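Local coordinates for protein allantoicase (Saccharomyces cerevisiae, PDB 1SG3) that hydrolyses allantoate to (S)-ureidoglycolate and urea, letting yeast use purines as secondary nitrogen sources, at residues R254-I259 and K318-S323; D197-C202 and A248-G253. One frame throughout, in Å; residues are numbered along the deposited sequence.

Both contacts lie in the second jelly-roll repeat, where chain passes between the two facing sheets. Interaction 2 is buried, its centre about 12 Å from the centre of the chain, and fastens the turn after strand 196-197 to the end of strand 246-251 by a single backbone hydrogen bond and by leucine, isoleucine and alanine side chains. Interaction 1, its centre about 24 Å from that of the chain and partly open to solvent, is mostly backbone pairing between the segments entering strand 258-265 and leaving strand 311-319. The chain runs directly from A248-G253 into R254-I259, and the two contacts pack together: L198 CD1 lies 3.4 Å from S256 CB, while the S323 carbonyl approaches L252 and Q251.

Interaction 1: residues R254-I259 and K318-S323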
loop_
_atom_site.group_PDB
_atom_site.type_symbol
_atom_site.label_atom_id
_atom_site.label_comp_id
_atom_site.label_asym_id
_atom_site.label_seq_id
_atom_site.Cartn_x
_atom_site.Cartn_y
_atom_site.Cartn_z
ATOM N N ARG A 254 20.832 43.507 -1.516
ATOM C CA ARG A 254 21.857 44.540 -1.620
ATOM C C ARG A 254 21.727 45.242 -2.976
ATOM O O ARG A 254 21.797 44.591 -4.017
ATOM C CB ARG A 254 23.247 43.887 -1.493
ATOM C CG ARG A 254 24.408 44.835 -1.158
ATOM C CD ARG A 254 24.874 45.682 -2.361
ATOM N NE ARG A 254 25.780 44.972 -3.271
ATOM C CZ ARG A 254 27.038 44.648 -2.981
ATOM N NH1 ARG A 254 27.558 44.965 -1.800
ATOM N NH2 ARG A 254 27.783 44.009 -3.872
ATOM N N GLU A 255 21.528 46.560 -2.957
ATOM C CA GLU A 255 21.408 47.349 -4.186
ATOM C C GLU A 255 22.530 46.990 -5.148
ATOM O O GLU A 255 23.671 46.832 -4.734
ATOM C CB GLU A 255 21.494 48.846 -3.883
ATOM C CG GLU A 255 20.301 49.418 -3.147
ATOM C CD GLU A 255 20.484 50.888 -2.790
ATOM O OE1 GLU A 255 20.669 51.717 -3.716
ATOM O OE2 GLU A 255 20.442 51.210 -1.578
ATOM N N SER A 256 22.213 46.875 -6.432
ATOM C CA SER A 256 23.229 46.529 -7.410
ATOM C C SER A 256 23.898 47.761 -8.008
ATOM O O SER A 256 23.525 48.901 -7.723
ATOM C CB SER A 256 22.619 45.706 -8.547
ATOM O OG SER A 256 21.980 46.536 -9.504
ATOM N N SER A 257 24.900 47.504 -8.839
ATOM C CA SER A 257 25.631 48.545 -9.534
ATOM C C SER A 257 25.922 47.956 -10.911
ATOM O O SER A 257 25.776 48.622 -11.942
ATOM C CB SER A 257 26.934 48.874 -8.801
ATOM O OG SER A 257 27.798 47.750 -8.721
ATOM N N PHE A 258 26.319 46.687 -10.907
ATOM C CA PHE A 258 26.604 45.966 -12.135
ATOM C C PHE A 258 25.963 44.574 -12.086
ATOM O O PHE A 258 26.263 43.771 -11.200
ATOM C CB PHE A 258 28.117 45.836 -12.352
ATOM C CG PHE A 258 28.481 45.026 -13.571
ATOM C CD1 PHE A 258 28.089 45.442 -14.842
ATOM C CD2 PHE A 258 29.178 43.823 -13.445
ATOM C CE1 PHE A 258 28.385 44.667 -15.974
ATOM C CE2 PHE A 258 29.479 43.041 -14.567
ATOM C CZ PHE A 258 29.080 43.467 -15.834
ATOM N N ILE A 259 25.070 44.306 -13.036
ATOM C CA ILE A 259 24.389 43.021 -13.123
ATOM C C ILE A 259 24.957 42.259 -14.305
ATOM O O ILE A 259 24.709 42.623 -15.459
ATOM C CB ILE A 259 22.866 43.185 -13.356
ATOM C CG1 ILE A 259 22.217 43.887 -12.166
ATOM C CG2 ILE A 259 22.227 41.824 -13.569
ATOM C CD1 ILE A 259 20.735 44.120 -12.347
ATOM N N LYS A 318 25.222 44.960 -17.765
ATOM C CA LYS A 318 24.811 46.356 -17.698
ATOM C C LYS A 318 25.002 46.928 -16.293
ATOM O O LYS A 318 24.974 46.205 -15.297
ATOM C CB LYS A 318 23.338 46.499 -18.116
ATOM C CG LYS A 318 22.988 45.919 -19.494
ATOM C CD LYS A 318 23.814 46.541 -20.624
ATOM C CE LYS A 318 23.308 46.105 -22.012
ATOM N NZ LYS A 318 24.113 46.638 -23.165
ATOM N N SER A 319 25.202 48.238 -16.222
ATOM C CA SER A 319 25.378 48.910 -14.945
ATOM C C SER A 319 24.073 49.607 -14.601
ATOM O O SER A 319 23.576 50.428 -15.370
ATOM C CB SER A 319 26.518 49.930 -15.029
ATOM O OG SER A 319 26.363 50.798 -16.144
ATOM N N ILE A 320 23.510 49.257 -13.452
ATOM C CA ILE A 320 22.256 49.841 -12.995
ATOM C C ILE A 320 22.167 49.765 -11.480
ATOM O O ILE A 320 22.657 48.820 -10.870
ATOM C CB ILE A 320 21.003 49.100 -13.568
ATOM C CG1 ILE A 320 21.320 47.625 -13.805
ATOM C CG2 ILE A 320 20.503 49.778 -14.819
ATOM C CD1 ILE A 320 22.134 47.348 -15.041
ATOM N N ARG A 321 21.533 50.762 -10.877
ATOM C CA ARG A 321 21.361 50.776 -9.435
ATOM C C ARG A 321 19.946 50.287 -9.131
ATOM O O ARG A 321 19.038 51.091 -8.888
ATOM C CB ARG A 321 21.532 52.194 -8.864
ATOM C CG ARG A 321 22.717 52.993 -9.401
ATOM C CD ARG A 321 22.804 54.362 -8.718
ATOM N NE ARG A 321 23.513 55.351 -9.533
ATOM C CZ ARG A 321 22.950 56.086 -10.493
ATOM N NH1 ARG A 321 21.655 55.960 -10.770
ATOM N NH2 ARG A 321 23.687 56.945 -11.189
ATOM N N VAL A 322 19.744 48.973 -9.170
ATOM C CA VAL A 322 18.431 48.420 -8.856
ATOM C C VAL A 322 18.416 47.859 -7.446
ATOM O O VAL A 322 19.420 47.356 -6.951
ATOM C CB VAL A 322 18.010 47.294 -9.834
ATOM C CG1 VAL A 322 17.298 47.892 -11.029
ATOM C CG2 VAL A 322 19.225 46.500 -10.285
ATOM N N SER A 323 17.271 47.966 -6.791
ATOM C CA SER A 323 17.124 47.444 -5.443
ATOM C C SER A 323 16.088 46.333 -5.504
ATOM O O SER A 323 16.093 45.403 -4.698
ATOM C CB SER A 323 16.649 48.549 -4.507
ATOM O OG SER A 323 15.506 49.179 -5.046
#
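F258 and S319 form a non-hydrogen-bonded antiparallel pair and I259 and K318 a hydrogen-bonded one, with I259 N 3.0 Å from K318 O (N-H...O 162°) and the return bond from K318 N to I259 O weak. Beyond these strand ends the two chains stay side by side, but the register slips by one residue. I320 N gives a weak bond to S257 O, and S256 N then reaches V322 O at 2.9 Å, lying in the plane of that carbonyl. CA-H groups fill in between, as where R321 CA meets S256 O at 3.3 Å.

On the I259 and K318 face, the apolar contact centres on I259. Its CG1 stands anti to the carbonyl carbon (chi1 -64°) and the chain continues extended, which carries CD1 to 3.5 Å from V322 CG2 and 3.8 Å from I320 CG1, each side chain crossed at roughly a right angle. On the face of F258 and S319, the phenyl ring reaches back along the partner backbone: its CE1 lies 3.6 Å from K318 N, and S319 N sits near the ring plane at its edge. The exposed E255 lays CG 4.0 Å from CB of the buried S323.

R254-S257 leads from strand 246-251 of one jelly-roll sheet into strand 258-265 of the other, while I320-S323 makes the reverse passage from strand 311-319 to strand 324-330. S257 and F258 also bond through their backbones to Y343, after strand 334-342, and S323 bonds to C282 at the end of strand 276-282.

Interaction 2: residues D197-C202 and A248-G253; sequences DLAYVC and AVIQLG
A type I beta turn, D197-Y200, presents the L198 carbonyl to the chain at L252 and G253 as it leaves strand 246-251. G253 N donates to L198 O at 3.0 Å, approaching nearly along the C=O axis (C=O...N 169°), and this one backbone bond ties the turn to the strand end. The turn is braced from within. Y200 N bonds to D197 O at 3.2 Å, and A199 N bonds to D197 OD1 at 3.1 Å in an Asx turn, meeting the carboxylate from above, about 40° out of its plane. The same OD1 also accepts from V340 N, and D197 O from the N203 side chain, so the aspartate joins turn, strand 334-342 and following loop.

In the jelly roll of the second repeat, strand 196-197 pairs with strand 334-342 in one sheet, whereas strand 246-251 belongs to the facing sheet beside strand 206-210. The turn therefore lies on the passage between sheets, and its apolar side chains point into buried surroundings. L252 and L198 share the apolar contact about equally: with L252 CG anti to its carbonyl carbon (chi1 -52°), one methyl, CD2, comes to 3.6 Å from A199 CB and 3.8 Å from L198 CB. The other methyl, CD1, faces L198 CD1 at 4.2 Å, the two leucines crossing obliquely. I250 adds a looser touch, its CG2 4.3 Å from A199 CB.

V325 packs on L252 and V340 on A199, one from each sheet, and L222 lies against I250. On the side of D197 and Y200 a second subunit approaches: G125 and N126 of that subunit pack on D197 and Y200, and the Y200 hydroxyl makes a weak hydrogen bond to E123 of the same neighbour.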
loop_
_atom_site.group_PDB
_atom_site.type_symbol
_atom_site.label_atom_id
_atom_site.label_comp_id
_atom_site.label_asym_id
_atom_site.label_seq_id
_atom_site.Cartn_x
_atom_site.Cartn_y
_atom_site.Cartn_z
ATOM N N ASP A 197 25.002 36.376 -5.948
ATOM C CA ASP A 197 23.603 36.305 -6.346
ATOM C C ASP A 197 22.850 37.336 -5.508
ATOM O O ASP A 197 22.559 37.103 -4.336
ATOM C CB ASP A 197 23.031 34.910 -6.086
ATOM C CG ASP A 197 21.673 34.713 -6.737
ATOM O OD1 ASP A 197 21.052 35.735 -7.107
ATOM O OD2 ASP A 197 21.223 33.552 -6.875
ATOM N N LEU A 198 22.541 38.475 -6.113
ATOM C CA LEU A 198 21.854 39.544 -5.416
ATOM C C LEU A 198 20.430 39.192 -4.992
ATOM O O LEU A 198 19.865 39.834 -4.097
ATOM C CB LEU A 198 21.838 40.798 -6.299
ATOM C CG LEU A 198 23.193 41.407 -6.700
ATOM C CD1 LEU A 198 22.993 42.431 -7.787
ATOM C CD2 LEU A 198 23.861 42.048 -5.493
ATOM N N ALA A 199 19.848 38.175 -5.622
ATOM C CA ALA A 199 18.471 37.784 -5.304
ATOM C C ALA A 199 18.418 36.500 -4.489
ATOM O O ALA A 199 17.372 35.859 -4.353
ATOM C CB ALA A 199 17.672 37.623 -6.590
ATOM N N TYR A 200 19.569 36.146 -3.940
ATOM C CA TYR A 200 19.724 34.952 -3.142
ATOM C C TYR A 200 19.298 35.264 -1.711
ATOM O O TYR A 200 19.735 36.265 -1.130
ATOM C CB TYR A 200 21.187 34.510 -3.211
ATOM C CG TYR A 200 21.434 33.086 -2.791
ATOM C CD1 TYR A 200 20.610 32.048 -3.239
ATOM C CD2 TYR A 200 22.498 32.765 -1.952
ATOM C CE1 TYR A 200 20.844 30.729 -2.857
ATOM C CE2 TYR A 200 22.736 31.454 -1.566
ATOM C CZ TYR A 200 21.908 30.445 -2.019
ATOM O OH TYR A 200 22.140 29.158 -1.618
ATOM N N VAL A 201 18.432 34.409 -1.161
ATOM C CA VAL A 201 17.912 34.569 0.197
ATOM C C VAL A 201 19.033 34.575 1.240
ATOM O O VAL A 201 18.969 35.309 2.229
ATOM C CB VAL A 201 16.883 33.442 0.553
ATOM C CG1 VAL A 201 17.572 32.073 0.607
ATOM C CG2 VAL A 201 16.209 33.750 1.881
ATOM N N CYS A 202 20.055 33.758 1.011
ATOM C CA CYS A 202 21.184 33.679 1.924
ATOM C C CYS A 202 21.998 34.976 1.886
ATOM O O CYS A 202 22.912 35.166 2.680
ATOM C CB CYS A 202 22.065 32.473 1.570
ATOM S SG CYS A 202 21.276 30.853 1.863
ATOM N N ALA A 248 6.402 38.536 -9.833
ATOM C CA ALA A 248 6.921 38.469 -8.481
ATOM C C ALA A 248 7.954 39.583 -8.320
ATOM O O ALA A 248 8.850 39.741 -9.158
ATOM C CB ALA A 248 7.563 37.114 -8.235
ATOM N N VAL A 249 7.816 40.366 -7.258
ATOM C CA VAL A 249 8.764 41.429 -7.007
ATOM C C VAL A 249 9.723 40.988 -5.912
ATOM O O VAL A 249 9.320 40.764 -4.771
ATOM C CB VAL A 249 8.061 42.742 -6.573
ATOM C CG1 VAL A 249 9.102 43.809 -6.258
ATOM C CG2 VAL A 249 7.154 43.238 -7.689
ATOM N N ILE A 250 10.989 40.830 -6.261
ATOM C CA ILE A 250 11.982 40.449 -5.272
ATOM C C ILE A 250 12.778 41.691 -4.905
ATOM O O ILE A 250 12.991 42.565 -5.732
ATOM C CB ILE A 250 12.980 39.386 -5.812
ATOM C CG1 ILE A 250 12.268 38.056 -6.075
ATOM C CG2 ILE A 250 14.089 39.157 -4.796
ATOM C CD1 ILE A 250 11.490 38.021 -7.351
ATOM N N GLN A 251 13.202 41.783 -3.655
ATOM C CA GLN A 251 14.018 42.914 -3.238
ATOM C C GLN A 251 15.394 42.336 -2.981
ATOM O O GLN A 251 15.592 41.608 -2.014
ATOM C CB GLN A 251 13.485 43.551 -1.955
ATOM C CG GLN A 251 14.269 44.780 -1.530
ATOM C CD GLN A 251 13.749 45.391 -0.248
ATOM O OE1 GLN A 251 12.556 45.669 -0.113
ATOM N NE2 GLN A 251 14.643 45.611 0.702
ATOM N N LEU A 252 16.340 42.636 -3.860
ATOM C CA LEU A 252 17.691 42.120 -3.700
ATOM C C LEU A 252 18.199 42.443 -2.299
ATOM O O LEU A 252 17.864 43.473 -1.735
ATOM C CB LEU A 252 18.608 42.737 -4.753
ATOM C CG LEU A 252 18.100 42.635 -6.192
ATOM C CD1 LEU A 252 18.984 43.460 -7.112
ATOM C CD2 LEU A 252 18.075 41.182 -6.623
ATOM N N GLY A 253 18.999 41.550 -1.734
ATOM C CA GLY A 253 19.526 41.789 -0.405
ATOM C C GLY A 253 20.602 42.860 -0.378
ATOM O O GLY A 253 21.207 43.107 0.661
#